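Local structure of tyrosine--tRNA ligase, mitochondrial (Coccidioides posadasii, 5IJX) at residues A[64-69]-A[233-238]. The protein probably attaches L-tyrosine to mitochondrial tRNA(Tyr) in an ATP-dependent reaction, as a class I aminoacyl-tRNA synthetase whose catalytic part forms this chain. Sequence-based numbering, arbitrary orientation.
Sequences KRVGFY and VQVQVG. With TYR (tyrosine), chain B.
Tyr69 and Val237 join two neighbouring parallel strands, 67-72 and 233-239, in the interior of the central sheet of the class I (Rossmann-type) catalytic domain. Their backbone bond, from Val237 N to Tyr69 O, is 2.9 Å long and nearly straight (177°). One step back, Tyr69 N donates to Val235 O over 3.2 Å. At the start of the pair, Gly67 O accepts from two successive amides, Gln234 N and Val235 N, each at 3.1 Å. With Gln234 at a psi of -10°, this forked bond is consistent with a local bulge in strand 233-239. Backbone hydrogen bonds extend the sheet on both flanks, to Lys99 and Val101 beside 64-69 and to Tyr279 beside 233-238.

Just before strand 67-72, the extended Lys64 chain crosses that of Gln234 at about a right angle, and Lys64 NZ donates a hydrogen bond to Gln234 OE1 at 3.1 Å, the donor lying somewhat off the plane of that carbonyl. Lys64 NZ also bonds Leu275 O, and Gln234 NE2 bonds Asn277 O, tying both polar ends to the backbone before strand 279-283.

Apolar contacts lie on both sheet faces. On one, Phe68 and Val235 lie side by side: Phe68 CD1 is 3.7 Å from Val235 CB, CG2 of the valine sits over the rim of a ring face, and Val237 CG2 meets the ring edge. Helices 54-63 and 84-95 cover this side. On the other, beside helix 217-229, Tyr69 CD2 packs on Val233 CG1.

Gln236, its CG anti to the backbone N (chi1 -172°) and its chain extended, passes the Tyr69 ring at a slant, its amide plane turned only modestly from that of the ring, with Gln236 CG 3.5 Å from Tyr69 CE2; OE1 accepts from Gln221 NE2. Both residues line the tyrosine pocket, where Tyr69 OH hydrogen-bonds the phenolic OH of the bound tyrosine at 3.1 Å, the ligand oxygen lying in the plane of the Tyr69 ring.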
loop_
_atom_site.group_PDB
_atom_site.type_symbol
_atom_site.label_atom_id
_atom_site.label_comp_id
_atom_site.label_asym_id
_atom_site.label_seq_id
_atom_site.Cartn_x
_atom_site.Cartn_y
_atom_site.Cartn_z
ATOM N N LYS A 64 -15.507 22.418 21.308
ATOM C CA LYS A 64 -15.884 21.098 20.822
ATOM C C LYS A 64 -15.262 20.019 21.694
ATOM O O LYS A 64 -14.066 20.074 21.996
ATOM C CB LYS A 64 -15.444 20.928 19.365
ATOM C CG LYS A 64 -16.022 19.720 18.664
ATOM C CD LYS A 64 -15.657 19.749 17.190
ATOM C CE LYS A 64 -16.358 18.650 16.412
ATOM N NZ LYS A 64 -16.122 18.780 14.947
ATOM N N ARG A 65 -16.079 19.040 22.089
ATOM C CA ARG A 65 -15.619 17.905 22.891
ATOM C C ARG A 65 -14.935 16.907 21.958
ATOM O O ARG A 65 -15.492 15.878 21.569
ATOM C CB ARG A 65 -16.788 17.271 23.635
ATOM C CG ARG A 65 -16.385 16.295 24.735
ATOM C CD ARG A 65 -17.598 15.559 25.294
ATOM N NE ARG A 65 -18.523 16.450 25.996
ATOM C CZ ARG A 65 -18.541 16.645 27.314
ATOM N NH1 ARG A 65 -17.683 16.014 28.107
ATOM N NH2 ARG A 65 -19.428 17.475 27.846
ATOM N N VAL A 66 -13.690 17.224 21.597
ATOM C CA VAL A 66 -12.949 16.456 20.600
ATOM C C VAL A 66 -12.195 15.311 21.264
ATOM O O VAL A 66 -12.250 15.140 22.488
ATOM C CB VAL A 66 -11.980 17.356 19.812
ATOM C CG1 VAL A 66 -12.751 18.416 19.036
ATOM C CG2 VAL A 66 -10.957 18.000 20.741
ATOM N N GLY A 67 -11.479 14.530 20.460
ATOM C CA GLY A 67 -10.738 13.385 20.951
ATOM C C GLY A 67 -9.251 13.524 20.687
ATOM O O GLY A 67 -8.832 14.168 19.723
ATOM N N PHE A 68 -8.455 12.908 21.557
ATOM C CA PHE A 68 -7.003 12.905 21.460
ATOM C C PHE A 68 -6.519 11.465 21.365
ATOM O O PHE A 68 -7.189 10.541 21.837
ATOM C CB PHE A 68 -6.358 13.587 22.681
ATOM C CG PHE A 68 -6.817 15.003 22.910
ATOM C CD1 PHE A 68 -5.929 16.059 22.797
ATOM C CD2 PHE A 68 -8.133 15.278 23.245
ATOM C CE1 PHE A 68 -6.346 17.360 23.006
ATOM C CE2 PHE A 68 -8.554 16.576 23.453
ATOM C CZ PHE A 68 -7.660 17.619 23.334
ATOM N N TYR A 69 -5.351 11.267 20.757
ATOM C CA TYR A 69 -4.772 9.931 20.726
ATOM C C TYR A 69 -3.258 10.023 20.610
ATOM O O TYR A 69 -2.714 10.957 20.013
ATOM C CB TYR A 69 -5.358 9.079 19.584
ATOM C CG TYR A 69 -4.521 8.993 18.321
ATOM C CD1 TYR A 69 -3.562 7.998 18.167
ATOM C CD2 TYR A 69 -4.711 9.882 17.272
ATOM C CE1 TYR A 69 -2.803 7.905 17.014
ATOM C CE2 TYR A 69 -3.954 9.798 16.115
ATOM C CZ TYR A 69 -3.002 8.806 15.993
ATOM O OH TYR A 69 -2.245 8.711 14.845
ATOM N N VAL A 233 -11.820 11.754 16.623
ATOM C CA VAL A 233 -10.507 12.071 17.177
ATOM C C VAL A 233 -9.825 13.064 16.245
ATOM O O VAL A 233 -9.519 12.735 15.094
ATOM C CB VAL A 233 -9.653 10.807 17.358
ATOM C CG1 VAL A 233 -8.251 11.169 17.838
ATOM C CG2 VAL A 233 -10.326 9.847 18.336
ATOM N N GLN A 234 -9.564 14.275 16.743
ATOM C CA GLN A 234 -9.049 15.352 15.909
ATOM C C GLN A 234 -7.657 15.839 16.284
ATOM O O GLN A 234 -7.073 16.614 15.516
ATOM C CB GLN A 234 -10.008 16.552 15.941
ATOM C CG GLN A 234 -11.264 16.355 15.106
ATOM C CD GLN A 234 -12.176 17.568 15.122
ATOM O OE1 GLN A 234 -13.358 17.466 15.453
ATOM N NE2 GLN A 234 -11.630 18.723 14.757
ATOM N N VAL A 235 -7.107 15.422 17.420
ATOM C CA VAL A 235 -5.792 15.866 17.867
ATOM C C VAL A 235 -4.908 14.642 18.048
ATOM O O VAL A 235 -5.297 13.688 18.732
ATOM C CB VAL A 235 -5.878 16.664 19.181
ATOM C CG1 VAL A 235 -4.519 17.251 19.531
ATOM C CG2 VAL A 235 -6.929 17.757 19.076
ATOM N N GLN A 236 -3.722 14.665 17.444
ATOM C CA GLN A 236 -2.724 13.628 17.683
ATOM C C GLN A 236 -1.626 14.187 18.574
ATOM O O GLN A 236 -1.093 15.270 18.310
ATOM C CB GLN A 236 -2.120 13.096 16.380
ATOM C CG GLN A 236 -1.225 11.867 16.605
ATOM C CD GLN A 236 -0.575 11.309 15.343
ATOM O OE1 GLN A 236 0.318 10.467 15.425
ATOM N NE2 GLN A 236 -1.022 11.763 14.177
ATOM N N VAL A 237 -1.291 13.444 19.625
ATOM C CA VAL A 237 -0.277 13.843 20.592
ATOM C C VAL A 237 0.910 12.905 20.456
ATOM O O VAL A 237 0.739 11.692 20.281
ATOM C CB VAL A 237 -0.830 13.815 22.030
ATOM C CG1 VAL A 237 0.209 14.356 23.003
ATOM C CG2 VAL A 237 -2.131 14.603 22.118
ATOM N N GLY A 238 2.114 13.462 20.548
ATOM C CA GLY A 238 3.302 12.634 20.489
ATOM C C GLY A 238 4.493 13.337 21.102
ATOM O O GLY A 238 4.414 14.489 21.535
HETATM N N TYR B . 5.632 6.545 15.739
HETATM C CA TYR B . 5.398 6.174 17.129
HETATM C C TYR B . 6.704 5.758 17.806
HETATM O O TYR B . 6.856 5.852 19.028
HETATM C CB TYR B . 4.376 5.034 17.212
HETATM C CG TYR B . 3.056 5.316 16.517
HETATM C CD1 TYR B . 2.491 6.585 16.531
HETATM C CD2 TYR B . 2.376 4.308 15.847
HETATM C CE1 TYR B . 1.285 6.840 15.896
HETATM C CE2 TYR B . 1.172 4.553 15.209
HETATM C CZ TYR B . 0.631 5.818 15.236
HETATM O OH TYR B . -0.568 6.058 14.601
HETATM O OXT TYR B . 7.644 5.314 17.145
#